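Rbsd/fucu transport protein family protein (Streptococcus pneumoniae, PDB 4A34) probably interconverts the alpha and beta anomers of L-fucose as a fucose mutarotase, and binds beta-L-fucopyranose in its pockets. Local coordinates at residues C38-I43 against K117-V122; P83-T88 against L129-I134. One frame throughout, in Å; residues are numbered along the deposited sequence.

Contact 1: residues C38-I43 against K117-V122; sequences CANKLI and KAYAIV
I121 is the hub between these segments, gripping the incoming strand with its backbone and the end of helix 35-38 and the turn after it with its side chain. Its N donates to K41 O at 3.1 Å, and its O accepts from I43 N at 3.0 Å in a bond that is almost straight (177°). The two bonds flank L42, the residue paired with I121, as parallel strands require. V122 extends the pairing with a CA-H...O contact from its CA to I43 O at 3.1 Å. The I121 side chain leaves by the face it shares with L42. With chi1 at -57°, CG1 lies beside the backbone N and the extended chain points out from the sheet, putting CD1 3.8 Å from C38 CB while CB sits alongside A39 CB. Small residues suit this helix end and turn because the long isoleucine can lie close against them. On the other face the branched I43 sends CD1 to A120 CB at 3.9 Å, where a methyl group suffices, and both also touch T16 of helix 11-19. Nearer the surface, N40 CG stands opposite the backbone N (chi1 167°), which carries ND2 over to Y119 O at 3.3 Å, tilted out of the carbonyl plane. N40 N is joined to A118 O through a water, which accepts from the first and donates to the second. K41 CD meets the Y119 ring obliquely near CE2, and Y119 OH bonds to E19. Together these contacts attach strand 42-45, outermost within the chain, to strand 120-124. I43 faces helix 11-19 and I121 faces helix 108-116, so the two strands form one margin of this chain's helix-flanked mixed sheet in the RbsD/FucU fold.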
loop_
_atom_site.group_PDB
_atom_site.type_symbol
_atom_site.label_atom_id
_atom_site.label_comp_id
_atom_site.label_asym_id
_atom_site.label_seq_id
_atom_site.Cartn_x
_atom_site.Cartn_y
_atom_site.Cartn_z
ATOM N N CYS I 38 -1.072 20.702 -7.475
ATOM C CA CYS I 38 0.153 21.301 -6.907
ATOM C C CYS I 38 0.631 20.697 -5.564
ATOM O O CYS I 38 1.806 20.832 -5.192
ATOM C CB CYS I 38 -0.021 22.817 -6.745
ATOM S SG CYS I 38 -0.228 23.734 -8.302
ATOM N N ALA I 39 -0.271 20.020 -4.861
ATOM C CA ALA I 39 -0.063 19.674 -3.457
ATOM C C ALA I 39 0.948 18.555 -3.183
ATOM O O ALA I 39 0.838 17.454 -3.734
ATOM C CB ALA I 39 -1.402 19.365 -2.797
ATOM N N ASN I 40 1.931 18.848 -2.331
ATOM C CA ASN I 40 2.767 17.797 -1.743
ATOM C C ASN I 40 1.868 16.955 -0.839
ATOM O O ASN I 40 1.846 15.730 -0.936
ATOM C CB ASN I 40 3.962 18.379 -0.959
ATOM C CG ASN I 40 4.666 17.339 -0.070
ATOM O OD1 ASN I 40 5.163 16.325 -0.563
ATOM N ND2 ASN I 40 4.704 17.590 1.242
ATOM N N LYS I 41 1.110 17.635 0.014
ATOM C CA LYS I 41 0.170 17.002 0.921
ATOM C C LYS I 41 -1.146 17.775 0.838
ATOM O O LYS I 41 -1.159 18.968 1.064
ATOM C CB LYS I 41 0.749 17.023 2.338
ATOM C CG LYS I 41 -0.093 16.362 3.413
ATOM C CD LYS I 41 0.683 16.267 4.739
ATOM C CE LYS I 41 -0.151 15.583 5.822
ATOM N NZ LYS I 41 -0.380 14.125 5.512
ATOM N N LEU I 42 -2.235 17.092 0.487
ATOM C CA LEU I 42 -3.540 17.723 0.282
ATOM C C LEU I 42 -4.514 17.571 1.460
ATOM O O LEU I 42 -4.779 16.457 1.934
ATOM C CB LEU I 42 -4.200 17.184 -0.992
ATOM C CG LEU I 42 -5.574 17.752 -1.363
ATOM C CD1 LEU I 42 -5.478 19.229 -1.714
ATOM C CD2 LEU I 42 -6.191 16.997 -2.515
ATOM N N ILE I 43 -5.050 18.701 1.912
ATOM C CA ILE I 43 -6.142 18.727 2.868
ATOM C C ILE I 43 -7.320 19.409 2.189
ATOM O O ILE I 43 -7.173 20.514 1.668
ATOM C CB ILE I 43 -5.755 19.496 4.128
ATOM C CG1 ILE I 43 -4.568 18.811 4.807
ATOM C CG2 ILE I 43 -6.943 19.589 5.098
ATOM C CD1 ILE I 43 -3.590 19.778 5.403
ATOM N N LYS I 117 6.246 23.465 -3.252
ATOM C CA LYS I 117 7.282 23.266 -2.239
ATOM C C LYS I 117 6.744 23.454 -0.826
ATOM O O LYS I 117 7.475 23.276 0.145
ATOM C CB LYS I 117 8.459 24.222 -2.473
ATOM C CG LYS I 117 9.633 23.606 -3.248
ATOM C CD LYS I 117 9.807 24.188 -4.647
ATOM C CE LYS I 117 10.714 25.419 -4.644
ATOM N NZ LYS I 117 10.796 26.049 -6.004
ATOM N N ALA I 118 5.474 23.830 -0.713
ATOM C CA ALA I 118 4.852 24.013 0.592
ATOM C C ALA I 118 4.558 22.653 1.197
ATOM O O ALA I 118 4.414 21.661 0.469
ATOM C CB ALA I 118 3.590 24.839 0.482
ATOM N N TYR I 119 4.477 22.610 2.526
ATOM C CA TYR I 119 4.223 21.363 3.224
ATOM C C TYR I 119 2.833 20.845 2.911
ATOM O O TYR I 119 2.645 19.648 2.739
ATOM C CB TYR I 119 4.412 21.513 4.732
ATOM C CG TYR I 119 4.312 20.211 5.484
ATOM C CD1 TYR I 119 5.268 19.208 5.321
ATOM C CD2 TYR I 119 3.259 19.968 6.355
ATOM C CE1 TYR I 119 5.181 18.005 6.022
ATOM C CE2 TYR I 119 3.169 18.774 7.060
ATOM C CZ TYR I 119 4.130 17.797 6.886
ATOM O OH TYR I 119 4.028 16.609 7.584
ATOM N N ALA I 120 1.864 21.747 2.827
ATOM C CA ALA I 120 0.504 21.354 2.508
ATOM C C ALA I 120 -0.297 22.475 1.866
ATOM O O ALA I 120 -0.078 23.676 2.127
ATOM C CB ALA I 120 -0.210 20.847 3.747
ATOM N N ILE I 121 -1.229 22.063 1.017
ATOM C CA ILE I 121 -2.232 22.965 0.503
ATOM C C ILE I 121 -3.575 22.503 1.043
ATOM O O ILE I 121 -3.903 21.307 0.990
ATOM C CB ILE I 121 -2.251 22.983 -1.040
ATOM C CG1 ILE I 121 -0.864 23.368 -1.593
ATOM C CG2 ILE I 121 -3.379 23.896 -1.547
ATOM C CD1 ILE I 121 -0.780 23.484 -3.102
ATOM N N VAL I 122 -4.333 23.446 1.591
ATOM C CA VAL I 122 -5.735 23.203 1.921
ATOM C C VAL I 122 -6.658 23.855 0.886
ATOM O O VAL I 122 -6.611 25.060 0.669
ATOM C CB VAL I 122 -6.095 23.627 3.385
ATOM C CG1 VAL I 122 -5.346 24.853 3.802
ATOM C CG2 VAL I 122 -7.587 23.825 3.555
HETATM O O HOH W 1 2.386 21.259 -1.133
#

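Contact 2: residues P83-T88 against L129-I134; sequences PKIWGT and LYANII. With FUL (beta-L-fucopyranose), chain B.
W86, in the first turn of helix 85-93, holds the fucose-binding loop of this RbsD/FucU fold through a single indole bond: NE1 donates to Y130 O at 2.8 Å. The donor lies nearly in line with the carbonyl (175° at O), although the oxygen sits somewhat out of the indole plane. Tryptophan suits this place because its broad ring meets F73 and Y105 while its one N-H serves the loop. P83, a rigid ring packed between helix and loop, sets CG over one face of the indole, offset toward its rim, and 4.1 Å from Y130 CB. Beside it, I85 turns CG2 onto the small A131 CB. Y130 adopts a left-handed backbone conformation (phi 52°), and its N donates to fucose O3 at 2.9 Å. With chi1 at -65° one face of its ring turns to the sugar: fucose C4 lies over the ring centre, 4.1 Å above the plane, and C6 is 3.6 Å from Y130 CZ; D80 holds the phenol OH. H22 of a neighbouring subunit, D30 and Y112 also hydrogen-bond the sugar. D30 N donates to N132 OD1, which helps hold the amide so that N132 ND2 donates to fucose O2 at 2.9 Å.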
loop_
_atom_site.group_PDB
_atom_site.type_symbol
_atom_site.label_atom_id
_atom_site.label_comp_id
_atom_site.label_asym_id
_atom_site.label_seq_id
_atom_site.Cartn_x
_atom_site.Cartn_y
_atom_site.Cartn_z
ATOM N N PRO I 83 -8.884 42.160 -5.455
ATOM C CA PRO I 83 -10.013 41.599 -4.714
ATOM C C PRO I 83 -10.227 42.322 -3.385
ATOM O O PRO I 83 -9.258 42.776 -2.763
ATOM C CB PRO I 83 -9.608 40.135 -4.503
ATOM C CG PRO I 83 -8.120 40.137 -4.543
ATOM C CD PRO I 83 -7.692 41.289 -5.411
ATOM N N LYS I 84 -11.490 42.447 -2.976
ATOM C CA LYS I 84 -11.842 43.120 -1.726
ATOM C C LYS I 84 -11.334 42.329 -0.518
ATOM O O LYS I 84 -10.955 42.907 0.515
ATOM C CB LYS I 84 -13.356 43.328 -1.641
ATOM N N ILE I 85 -11.313 41.004 -0.672
ATOM C CA ILE I 85 -10.866 40.091 0.379
ATOM C C ILE I 85 -9.456 40.399 0.938
ATOM O O ILE I 85 -9.144 40.024 2.072
ATOM C CB ILE I 85 -11.011 38.593 -0.068
ATOM C CG1 ILE I 85 -11.084 37.659 1.153
ATOM C CG2 ILE I 85 -9.909 38.183 -1.078
ATOM C CD1 ILE I 85 -11.826 36.347 0.914
ATOM N N TRP I 86 -8.618 41.089 0.159
ATOM C CA TRP I 86 -7.270 41.447 0.616
ATOM C C TRP I 86 -7.313 42.390 1.810
ATOM O O TRP I 86 -6.502 42.270 2.723
ATOM C CB TRP I 86 -6.424 42.038 -0.521
ATOM C CG TRP I 86 -5.905 41.013 -1.521
ATOM C CD1 TRP I 86 -6.187 39.676 -1.553
ATOM C CD2 TRP I 86 -5.052 41.266 -2.651
ATOM N NE1 TRP I 86 -5.551 39.078 -2.613
ATOM C CE2 TRP I 86 -4.848 40.029 -3.306
ATOM C CE3 TRP I 86 -4.434 42.416 -3.168
ATOM C CZ2 TRP I 86 -4.055 39.905 -4.456
ATOM C CZ3 TRP I 86 -3.638 42.291 -4.311
ATOM C CH2 TRP I 86 -3.458 41.039 -4.939
ATOM N N GLY I 87 -8.269 43.316 1.807
ATOM C CA GLY I 87 -8.525 44.168 2.973
ATOM C C GLY I 87 -8.892 43.332 4.187
ATOM O O GLY I 87 -8.299 43.476 5.265
ATOM N N THR I 88 -9.864 42.444 3.990
ATOM C CA THR I 88 -10.292 41.475 4.997
ATOM C C THR I 88 -9.104 40.704 5.585
ATOM O O THR I 88 -8.996 40.558 6.811
ATOM C CB THR I 88 -11.301 40.476 4.398
ATOM O OG1 THR I 88 -12.147 41.149 3.456
ATOM C CG2 THR I 88 -12.143 39.851 5.487
ATOM N N LEU I 129 -11.922 35.653 -5.970
ATOM C CA LEU I 129 -10.748 35.476 -6.834
ATOM C C LEU I 129 -9.456 35.977 -6.196
ATOM O O LEU I 129 -9.473 36.897 -5.381
ATOM C CB LEU I 129 -10.940 36.160 -8.193
ATOM C CG LEU I 129 -12.065 35.755 -9.149
ATOM C CD1 LEU I 129 -12.313 34.249 -9.135
ATOM C CD2 LEU I 129 -13.350 36.532 -8.842
ATOM N N TYR I 130 -8.341 35.360 -6.589
ATOM C CA TYR I 130 -7.003 35.754 -6.151
ATOM C C TYR I 130 -6.938 35.836 -4.626
ATOM O O TYR I 130 -6.446 36.816 -4.055
ATOM C CB TYR I 130 -6.591 37.073 -6.819
ATOM C CG TYR I 130 -6.444 36.982 -8.326
ATOM C CD1 TYR I 130 -5.247 36.549 -8.901
ATOM C CD2 TYR I 130 -7.497 37.327 -9.180
ATOM C CE1 TYR I 130 -5.097 36.459 -10.275
ATOM C CE2 TYR I 130 -7.358 37.239 -10.567
ATOM C CZ TYR I 130 -6.145 36.806 -11.105
ATOM O OH TYR I 130 -5.970 36.713 -12.474
ATOM N N ALA I 131 -7.437 34.777 -3.986
ATOM C CA ALA I 131 -7.726 34.771 -2.546
ATOM C C ALA I 131 -6.798 33.833 -1.796
ATOM O O ALA I 131 -6.974 33.584 -0.599
ATOM C CB ALA I 131 -9.186 34.378 -2.304
ATOM N N ASN I 132 -5.813 33.321 -2.520
ATOM C CA ASN I 132 -4.887 32.339 -2.015
ATOM C C ASN I 132 -3.856 32.994 -1.108
ATOM O O ASN I 132 -3.441 34.114 -1.365
ATOM C CB ASN I 132 -4.208 31.665 -3.203
ATOM C CG ASN I 132 -5.202 31.049 -4.167
ATOM O OD1 ASN I 132 -5.753 29.985 -3.900
ATOM N ND2 ASN I 132 -5.434 31.711 -5.298
ATOM N N ILE I 133 -3.448 32.304 -0.048
ATOM C CA ILE I 133 -2.445 32.842 0.871
ATOM C C ILE I 133 -1.392 31.778 1.114
ATOM O O ILE I 133 -1.714 30.598 1.097
ATOM C CB ILE I 133 -3.057 33.246 2.249
ATOM C CG1 ILE I 133 -4.339 34.065 2.089
ATOM C CG2 ILE I 133 -2.056 34.028 3.089
ATOM C CD1 ILE I 133 -4.994 34.429 3.410
ATOM N N ILE I 134 -0.142 32.181 1.326
ATOM C CA ILE I 134 0.877 31.254 1.838
ATOM C C ILE I 134 1.399 31.776 3.157
ATOM O O ILE I 134 1.811 32.933 3.255
ATOM C CB ILE I 134 2.071 31.034 0.886
ATOM C CG1 ILE I 134 1.594 30.653 -0.515
ATOM C CG2 ILE I 134 2.995 29.957 1.452
ATOM C CD1 ILE I 134 2.687 30.580 -1.527
HETATM C C1 FUL B . -6.123 30.977 -10.115
HETATM C C2 FUL B . -7.083 31.031 -8.920
HETATM O O2 FUL B . -6.510 30.492 -7.750
HETATM C C3 FUL B . -7.419 32.499 -8.669
HETATM O O3 FUL B . -8.352 32.635 -7.631
HETATM C C4 FUL B . -7.976 33.131 -9.932
HETATM O O4 FUL B . -9.158 32.456 -10.273
HETATM C C5 FUL B . -6.962 32.958 -11.055
HETATM C C6 FUL B . -7.421 33.659 -12.328
HETATM O O5 FUL B . -6.752 31.563 -11.246
HETATM O O1 FUL B . -5.734 29.662 -10.423
#

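Along the chain from the N terminus the first segment is 38-43, entering strand 42-45, and the second is 83-88, leading into helix 85-93. The third, 117-122, returns to the first and closes contact 1 over 73 intervening residues; 129-134 then returns to 83-88 and closes contact 2 over 40. The two loops therefore cross, since their segments alternate. Contact 1 ties the sheet margin together, whereas contact 2 joins a helix to the loop entering strand 133-136. Strands 120-124 and 133-136 are consecutive in the chain but have strand 25-29 between them in the sheet. The contact centres are about 19 Å apart.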